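Local coordinates for periplasmic branched-chain amino acid-binding protein (Burkholderia mallei, PDB 3I09) that probably binds branched-chain amino acids or related small carboxylates in the periplasm for an ABC transporter, and here holds acetoacetic acid, at residues 118-123 against 280-285; 186-191 against 216-221; 362-365 against 369-372. All coordinates share one frame; numbering follows the deposited sequence.

In the fold
Contact 1 is the core contact: every residue that touches is buried, and the contact's centre is about 7 Å from the centre of the chain. It joins the loop after strand 117-119 to helix 278-297, near the ligand. Contact 2, partly buried, has its centre about 26 Å from that of the chain, in the lobe with the four-stranded parallel sheet. Contact 3 lies within one loop region after helix 359-362, partly buried, its centre about 17 Å from the chain centre. Contacts 1 and 3 touch where Asp123 meets the Phe363 ring; contact 2 touches neither. The chemistry differs: a tyrosine-serine pair in contact 1, apolar side chains in contact 2, threonines in contact 3.

Contact 1: residues 118-123 against 280-285; sequences VHYAYD and QAADYS. With AAE (acetoacetic acid), chain C.
Ala121 and Ala282 bring the two backbones closest, with their CA atoms 6.0 Å apart, where the turn after strand 117-119 passes beside helix 278-297. Both methyl groups point across the gap, and Ala121 CB meets Ala282 CB at 3.7 Å. Two small side chains allow this close approach. Tyr120 reaches further along the helix. Its CG is anti to the backbone N (chi1 -161°), and the ring extends toward the helix one turn on from Ala282. Ring atom CD2 of Tyr120 passes Ala282 CB at 4.2 Å, while its CE2 lies 3.8 Å from Ala282 O. At the far end, Tyr120 OH and Ser285 OG form a hydrogen bond of 2.6 Å. The serine oxygen sits at the ring edge, in the ring plane. Ser285 CB also packs against Tyr120 CE2 at 3.8 Å. Thr289 OG1 is a second partner of Tyr120 OH, and which of the two takes the tyrosine proton is left open. Ser285 OG also bonds Asp316 OD2. These buried hydroxyls are therefore satisfied within the protein. Ala121 O, on the same turn, bonds His331 NE2.

Tyr122 turns to the ligand instead of the helix. Its CG lies between the backbone N and the carbonyl carbon (chi1 74°), and Tyr122 OH comes within 3.6 Å of C5 of acetoacetic acid. That OH is fixed by a hydrogen bond to Gly102 O. Within the same segment, Tyr122 O lies 3.3 Å above the plane of the His119 ring, toward its rim. The segment 118-123 runs from an edge strand of one lobe into helix 124-137 beside the ligand pocket, an interlobe crossover of the type I periplasmic binding protein fold.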
loop_
_atom_site.group_PDB
_atom_site.type_symbol
_atom_site.label_atom_id
_atom_site.label_comp_id
_atom_site.label_asym_id
_atom_site.label_seq_id
_atom_site.Cartn_x
_atom_site.Cartn_y
_atom_site.Cartn_z
ATOM N N VAL A 118 8.594 0.869 9.869
ATOM C CA VAL A 118 8.181 -0.402 9.342
ATOM C C VAL A 118 7.297 -0.121 8.128
ATOM O O VAL A 118 6.359 0.678 8.233
ATOM C CB VAL A 118 7.396 -1.202 10.387
ATOM C CG1 VAL A 118 6.884 -2.532 9.789
ATOM C CG2 VAL A 118 8.288 -1.445 11.603
ATOM N N HIS A 119 7.576 -0.804 7.007
ATOM C CA HIS A 119 6.748 -0.689 5.808
ATOM C C HIS A 119 6.017 -2.016 5.673
ATOM O O HIS A 119 6.600 -3.045 5.353
ATOM C CB HIS A 119 7.592 -0.321 4.576
ATOM C CG HIS A 119 6.796 0.347 3.474
ATOM N ND1 HIS A 119 7.342 0.636 2.243
ATOM C CD2 HIS A 119 5.539 0.850 3.449
ATOM C CE1 HIS A 119 6.432 1.219 1.483
ATOM N NE2 HIS A 119 5.327 1.369 2.188
ATOM N N TYR A 120 4.721 -1.985 5.983
ATOM C CA TYR A 120 4.035 -3.188 6.397
ATOM C C TYR A 120 3.360 -4.017 5.301
ATOM O O TYR A 120 3.381 -5.258 5.384
ATOM C CB TYR A 120 3.012 -2.886 7.490
ATOM C CG TYR A 120 2.573 -4.093 8.311
ATOM C CD1 TYR A 120 3.280 -4.478 9.450
ATOM C CD2 TYR A 120 1.381 -4.784 8.006
ATOM C CE1 TYR A 120 2.849 -5.544 10.242
ATOM C CE2 TYR A 120 0.954 -5.877 8.784
ATOM C CZ TYR A 120 1.684 -6.231 9.919
ATOM O OH TYR A 120 1.310 -7.297 10.705
ATOM N N ALA A 121 2.722 -3.357 4.335
ATOM C CA ALA A 121 1.779 -4.044 3.424
ATOM C C ALA A 121 2.275 -4.353 2.021
ATOM O O ALA A 121 2.062 -5.462 1.506
ATOM C CB ALA A 121 0.458 -3.287 3.356
ATOM N N TYR A 122 2.893 -3.378 1.385
ATOM C CA TYR A 122 3.357 -3.490 -0.004
ATOM C C TYR A 122 4.344 -2.353 -0.254
ATOM O O TYR A 122 4.414 -1.431 0.527
ATOM C CB TYR A 122 2.224 -3.395 -1.021
ATOM C CG TYR A 122 1.676 -2.021 -1.188
ATOM C CD1 TYR A 122 0.943 -1.417 -0.170
ATOM C CD2 TYR A 122 2.012 -1.242 -2.293
ATOM C CE1 TYR A 122 0.474 -0.088 -0.296
ATOM C CE2 TYR A 122 1.513 0.067 -2.446
ATOM C CZ TYR A 122 0.781 0.643 -1.443
ATOM O OH TYR A 122 0.326 1.943 -1.594
ATOM N N ASP A 123 5.100 -2.430 -1.335
ATOM C CA ASP A 123 5.818 -1.244 -1.820
ATOM C C ASP A 123 5.939 -1.279 -3.321
ATOM O O ASP A 123 5.524 -2.237 -3.990
ATOM C CB ASP A 123 7.188 -1.002 -1.124
ATOM C CG ASP A 123 8.242 -2.054 -1.430
ATOM O OD1 ASP A 123 8.246 -2.621 -2.534
ATOM O OD2 ASP A 123 9.085 -2.285 -0.516
ATOM N N GLN A 280 -6.900 -2.038 4.557
ATOM C CA GLN A 280 -7.731 -2.108 5.734
ATOM C C GLN A 280 -7.408 -3.350 6.581
ATOM O O GLN A 280 -7.270 -3.256 7.811
ATOM C CB GLN A 280 -9.209 -2.006 5.316
ATOM C CG GLN A 280 -9.542 -0.570 4.840
ATOM C CD GLN A 280 -10.570 -0.435 3.742
ATOM O OE1 GLN A 280 -11.017 -1.419 3.124
ATOM N NE2 GLN A 280 -10.971 0.822 3.485
ATOM N N ALA A 281 -7.205 -4.483 5.912
ATOM C CA ALA A 281 -6.663 -5.704 6.561
ATOM C C ALA A 281 -5.312 -5.487 7.223
ATOM O O ALA A 281 -5.093 -5.817 8.410
ATOM C CB ALA A 281 -6.575 -6.878 5.520
ATOM N N ALA A 282 -4.381 -4.917 6.464
ATOM C CA ALA A 282 -3.027 -4.613 6.980
ATOM C C ALA A 282 -3.033 -3.630 8.160
ATOM O O ALA A 282 -2.255 -3.797 9.104
ATOM C CB ALA A 282 -2.148 -4.092 5.863
ATOM N N ASP A 283 -3.935 -2.630 8.136
ATOM C CA ASP A 283 -4.099 -1.715 9.264
ATOM C C ASP A 283 -4.372 -2.491 10.562
ATOM O O ASP A 283 -3.724 -2.239 11.606
ATOM C CB ASP A 283 -5.257 -0.721 9.040
ATOM C CG ASP A 283 -4.989 0.345 7.970
ATOM O OD1 ASP A 283 -3.818 0.677 7.691
ATOM O OD2 ASP A 283 -6.019 0.860 7.409
ATOM N N TYR A 284 -5.354 -3.401 10.512
ATOM C CA TYR A 284 -5.697 -4.224 11.663
ATOM C C TYR A 284 -4.478 -5.069 12.076
ATOM O O TYR A 284 -4.097 -5.090 13.254
ATOM C CB TYR A 284 -6.921 -5.088 11.356
ATOM C CG TYR A 284 -7.355 -6.037 12.454
ATOM C CD1 TYR A 284 -6.589 -7.132 12.793
ATOM C CD2 TYR A 284 -8.555 -5.838 13.148
ATOM C CE1 TYR A 284 -6.986 -8.017 13.803
ATOM C CE2 TYR A 284 -8.985 -6.746 14.134
ATOM C CZ TYR A 284 -8.166 -7.801 14.469
ATOM O OH TYR A 284 -8.542 -8.658 15.435
ATOM N N SER A 285 -3.848 -5.731 11.118
ATOM C CA SER A 285 -2.742 -6.643 11.432
ATOM C C SER A 285 -1.559 -5.918 12.061
ATOM O O SER A 285 -0.921 -6.421 12.973
ATOM C CB SER A 285 -2.281 -7.372 10.151
ATOM O OG SER A 285 -1.127 -8.165 10.374
HETATM O O1 AAE C . 1.891 5.648 -1.939
HETATM C C2 AAE C . 0.925 6.220 -2.476
HETATM O O3 AAE C . 0.870 7.463 -2.607
HETATM C C4 AAE C . -0.193 5.363 -3.044
HETATM C C5 AAE C . -1.290 5.157 -2.037
HETATM O O8 AAE C . -1.135 5.456 -0.829
HETATM C C9 AAE C . -2.497 4.425 -2.547
#

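Contact 2: residues 186-191 against 216-221; sequences SFLLQA and KEFGIT
This is an apolar helix-to-helix-end contact, made by Leu188 and Leu189 against Phe218 and Ile220 in the lobe built on the four-stranded parallel sheet. The two helices belong to consecutive beta-alpha-beta crossovers. Helix 185-193 links strands 170-177 and 198-202, and helix 205-217 links strand 198-202 to strand 225-228. A Schellman motif ends the second helix. Gly219 takes a positive phi of 80°, and Gly219 N bonds back to Lys216 O at 3.1 Å. The chain then turns, and Ile220 faces the first helix.

Leu188 and Ile220 carry most of the contact. Leu188 CB touches Ile220 CG1 at 4.0 Å, and Leu188 CD1 reaches Phe218 CD2 more loosely at 4.5 Å, obliquely to the ring. Leu188 also packs on Leu199 of strand 198-202 and on Ala214 and Ala215 of helix 205-217, which places it between sheet and helix. Phe218 and Leu189 form the solvent-exposed margin. In Ile220, chi1 (-58°) sets CG1 beside the backbone N, and chi2 (-53°) then turns CD1 toward helix 185-193. There Ile220 CD1 meets Leu189 CD2 at 4.2 Å and lies 3.9 Å from Leu188 O.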
loop_
_atom_site.group_PDB
_atom_site.type_symbol
_atom_site.label_atom_id
_atom_site.label_comp_id
_atom_site.label_asym_id
_atom_site.label_seq_id
_atom_site.Cartn_x
_atom_site.Cartn_y
_atom_site.Cartn_z
ATOM N N SER A 186 -5.485 14.657 -22.751
ATOM C CA SER A 186 -4.229 15.017 -23.435
ATOM C C SER A 186 -3.078 14.054 -23.094
ATOM O O SER A 186 -2.300 13.656 -23.973
ATOM C CB SER A 186 -3.837 16.470 -23.165
ATOM O OG SER A 186 -3.406 16.634 -21.824
ATOM N N PHE A 187 -3.019 13.619 -21.840
ATOM C CA PHE A 187 -2.030 12.660 -21.406
ATOM C C PHE A 187 -2.200 11.321 -22.148
ATOM O O PHE A 187 -1.226 10.721 -22.624
ATOM C CB PHE A 187 -2.123 12.425 -19.890
ATOM C CG PHE A 187 -2.221 13.698 -19.072
ATOM C CD1 PHE A 187 -1.433 14.799 -19.354
ATOM C CD2 PHE A 187 -3.092 13.788 -18.015
ATOM C CE1 PHE A 187 -1.534 15.970 -18.584
ATOM C CE2 PHE A 187 -3.180 14.942 -17.240
ATOM C CZ PHE A 187 -2.402 16.030 -17.534
ATOM N N LEU A 188 -3.444 10.868 -22.278
ATOM C CA LEU A 188 -3.699 9.591 -22.934
ATOM C C LEU A 188 -3.371 9.663 -24.431
ATOM O O LEU A 188 -2.805 8.736 -24.984
ATOM C CB LEU A 188 -5.143 9.121 -22.671
ATOM C CG LEU A 188 -5.485 8.571 -21.278
ATOM C CD1 LEU A 188 -7.006 8.470 -21.124
ATOM C CD2 LEU A 188 -4.848 7.242 -20.963
ATOM N N LEU A 189 -3.660 10.790 -25.070
ATOM C CA LEU A 189 -3.295 10.956 -26.473
ATOM C C LEU A 189 -1.769 10.952 -26.701
ATOM O O LEU A 189 -1.296 10.374 -27.683
ATOM C CB LEU A 189 -3.967 12.180 -27.054
ATOM C CG LEU A 189 -5.494 11.996 -27.074
ATOM C CD1 LEU A 189 -6.157 13.236 -27.666
ATOM C CD2 LEU A 189 -5.970 10.711 -27.818
ATOM N N GLN A 190 -1.000 11.542 -25.785
ATOM C CA GLN A 190 0.460 11.459 -25.848
ATOM C C GLN A 190 0.903 10.030 -25.769
ATOM O O GLN A 190 1.697 9.592 -26.584
ATOM C CB GLN A 190 1.132 12.214 -24.701
ATOM C CG GLN A 190 0.993 13.685 -24.806
ATOM C CD GLN A 190 1.550 14.395 -23.573
ATOM O OE1 GLN A 190 2.718 14.182 -23.206
ATOM N NE2 GLN A 190 0.723 15.243 -22.937
ATOM N N ALA A 191 0.369 9.299 -24.800
ATOM C CA ALA A 191 0.675 7.881 -24.652
ATOM C C ALA A 191 0.293 7.108 -25.909
ATOM O O ALA A 191 1.039 6.258 -26.360
ATOM C CB ALA A 191 -0.012 7.279 -23.415
ATOM N N LYS A 216 -10.647 3.669 -21.832
ATOM C CA LYS A 216 -11.651 2.849 -22.473
ATOM C C LYS A 216 -12.527 3.778 -23.305
ATOM O O LYS A 216 -12.699 3.521 -24.499
ATOM C CB LYS A 216 -12.454 2.012 -21.456
ATOM C CG LYS A 216 -13.439 1.003 -22.107
ATOM C CD LYS A 216 -13.729 -0.170 -21.156
ATOM C CE LYS A 216 -14.732 -1.189 -21.720
ATOM N NZ LYS A 216 -16.132 -0.788 -21.355
ATOM N N GLU A 217 -13.000 4.881 -22.709
ATOM C CA GLU A 217 -13.779 5.908 -23.420
ATOM C C GLU A 217 -13.145 6.400 -24.720
ATOM O O GLU A 217 -13.822 6.388 -25.760
ATOM C CB GLU A 217 -14.081 7.131 -22.521
ATOM C CG GLU A 217 -14.443 8.449 -23.301
ATOM C CD GLU A 217 -14.505 9.751 -22.451
ATOM O OE1 GLU A 217 -13.991 9.790 -21.303
ATOM O OE2 GLU A 217 -15.069 10.762 -22.946
ATOM N N PHE A 218 -11.895 6.893 -24.663
ATOM C CA PHE A 218 -11.236 7.485 -25.838
ATOM C C PHE A 218 -10.679 6.408 -26.798
ATOM O O PHE A 218 -10.032 6.740 -27.785
ATOM C CB PHE A 218 -10.101 8.471 -25.436
ATOM C CG PHE A 218 -10.590 9.789 -24.842
ATOM C CD1 PHE A 218 -11.137 10.781 -25.656
ATOM C CD2 PHE A 218 -10.483 10.040 -23.473
ATOM C CE1 PHE A 218 -11.591 11.993 -25.108
ATOM C CE2 PHE A 218 -10.926 11.257 -22.921
ATOM C CZ PHE A 218 -11.488 12.226 -23.744
ATOM N N GLY A 219 -10.910 5.132 -26.506
ATOM C CA GLY A 219 -10.492 4.043 -27.384
ATOM C C GLY A 219 -9.018 3.666 -27.274
ATOM O O GLY A 219 -8.486 2.954 -28.131
ATOM N N ILE A 220 -8.355 4.115 -26.212
ATOM C CA ILE A 220 -6.920 3.870 -26.059
ATOM C C ILE A 220 -6.694 2.359 -25.982
ATOM O O ILE A 220 -5.707 1.838 -26.502
ATOM C CB ILE A 220 -6.340 4.566 -24.799
ATOM C CG1 ILE A 220 -6.558 6.098 -24.802
ATOM C CG2 ILE A 220 -4.869 4.206 -24.609
ATOM C CD1 ILE A 220 -6.083 6.861 -26.042
ATOM N N THR A 221 -7.630 1.644 -25.357
ATOM C CA THR A 221 -7.468 0.214 -25.107
ATOM C C THR A 221 -7.688 -0.647 -26.364
ATOM O O THR A 221 -7.488 -1.853 -26.333
ATOM C CB THR A 221 -8.407 -0.259 -23.973
ATOM O OG1 THR A 221 -9.729 0.144 -24.298
ATOM C CG2 THR A 221 -8.012 0.361 -22.651
#

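Contact 3: residues 362-365 against 369-372; sequences AFTT and TRCA
The guanidinium of Arg370 is the flat group that meets the other segment, and Thr364 OG1 approaches it obliquely, 4.4 Å from Arg370 NH1. The Phe363 ring faces other parts of the protein: Ile330, Met333 and Ala126. The approach to Arg370 is loose, and the strong partners of the guanidinium lie elsewhere. Its NE forms a salt bridge with Glu111 OE2, and its NH1 forms another with Asp106 OD2. A chi2 of 95° and a chi3 of 60° fold the arginine chain, which brings its end nearer Thr364. The Arg370 side chain also touches Met125 of helix 124-137, as Thr364 does.

The closer packing is between Thr364 and Thr369. Thr364 CG2 is the branch that touches, and it lies 3.7 Å from Thr369 CA and 4.2 Å from Thr369 CB. Thr365 points its CB away from the other segment, but its backbone faces Thr369: Thr365 O is 3.0 Å from Thr369 N. Thr365 O also lies 3.8 Å from Thr369 CB. The three intervening residues thus form a short loop whose ends lie side by side.

Thr369 then makes an ST turn. Its OG1 accepts a hydrogen bond from Cys371 N at 3.0 Å, with an N-H...O angle of 159°. Asn110 OD1 accepts from Arg370 N on the same turn. Cys371 SG is in turn bonded to Cys113 SG. The side-chain contact between the segments is mainly methyl packing of Thr364 on Thr369. The disulfide implies a C-terminal tail covalently fixed to the body of the protein.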
loop_
_atom_site.group_PDB
_atom_site.type_symbol
_atom_site.label_atom_id
_atom_site.label_comp_id
_atom_site.label_asym_id
_atom_site.label_seq_id
_atom_site.Cartn_x
_atom_site.Cartn_y
_atom_site.Cartn_z
ATOM N N ALA A 362 9.957 -10.910 -3.442
ATOM C CA ALA A 362 9.051 -9.844 -3.853
ATOM C C ALA A 362 9.612 -8.434 -3.666
ATOM O O ALA A 362 9.263 -7.496 -4.399
ATOM C CB ALA A 362 7.743 -9.988 -3.072
ATOM N N PHE A 363 10.494 -8.282 -2.684
ATOM C CA PHE A 363 10.969 -6.974 -2.265
ATOM C C PHE A 363 12.433 -6.721 -2.654
ATOM O O PHE A 363 13.112 -7.596 -3.216
ATOM C CB PHE A 363 10.757 -6.845 -0.743
ATOM C CG PHE A 363 9.298 -6.861 -0.342
ATOM C CD1 PHE A 363 8.554 -5.716 -0.411
ATOM C CD2 PHE A 363 8.674 -8.045 0.060
ATOM C CE1 PHE A 363 7.196 -5.709 -0.088
ATOM C CE2 PHE A 363 7.321 -8.059 0.388
ATOM C CZ PHE A 363 6.585 -6.913 0.341
ATOM N N THR A 364 12.921 -5.526 -2.327
ATOM C CA THR A 364 14.294 -5.119 -2.663
ATOM C C THR A 364 15.296 -6.137 -2.116
ATOM O O THR A 364 15.197 -6.537 -0.957
ATOM C CB THR A 364 14.602 -3.724 -2.053
ATOM O OG1 THR A 364 13.681 -2.752 -2.577
ATOM C CG2 THR A 364 16.018 -3.294 -2.366
ATOM N N THR A 365 16.252 -6.560 -2.954
ATOM C CA THR A 365 17.276 -7.495 -2.527
ATOM C C THR A 365 18.406 -6.788 -1.796
ATOM O O THR A 365 18.632 -5.577 -1.970
ATOM C CB THR A 365 17.893 -8.271 -3.737
ATOM O OG1 THR A 365 18.643 -7.365 -4.568
ATOM C CG2 THR A 365 16.819 -8.963 -4.563
ATOM N N THR A 369 19.797 -2.834 -2.523
ATOM C CA THR A 369 19.283 -1.872 -1.560
ATOM C C THR A 369 19.965 -0.510 -1.631
ATOM O O THR A 369 21.173 -0.426 -1.872
ATOM C CB THR A 369 19.439 -2.373 -0.122
ATOM O OG1 THR A 369 18.683 -1.543 0.760
ATOM C CG2 THR A 369 20.944 -2.425 0.302
ATOM N N ARG A 370 19.198 0.539 -1.388
ATOM C CA ARG A 370 19.756 1.887 -1.184
ATOM C C ARG A 370 19.632 2.299 0.288
ATOM O O ARG A 370 19.813 3.480 0.656
ATOM C CB ARG A 370 19.098 2.897 -2.141
ATOM C CG ARG A 370 19.139 2.458 -3.645
ATOM C CD ARG A 370 17.887 1.743 -4.150
ATOM N NE ARG A 370 16.728 2.603 -4.015
ATOM C CZ ARG A 370 15.456 2.223 -4.129
ATOM N NH1 ARG A 370 15.118 0.962 -4.423
ATOM N NH2 ARG A 370 14.509 3.127 -3.961
ATOM N N CYS A 371 19.356 1.313 1.150
ATOM C CA CYS A 371 19.260 1.548 2.596
ATOM C C CYS A 371 20.653 1.519 3.222
ATOM O O CYS A 371 21.292 0.476 3.299
ATOM C CB CYS A 371 18.385 0.489 3.266
ATOM S SG CYS A 371 18.348 0.603 5.063
ATOM N N ALA A 372 21.112 2.690 3.671
ATOM C CA ALA A 372 22.446 2.821 4.256
ATOM C C ALA A 372 22.617 2.014 5.572
ATOM O O ALA A 372 23.755 1.760 6.010
ATOM C CB ALA A 372 22.771 4.314 4.470
#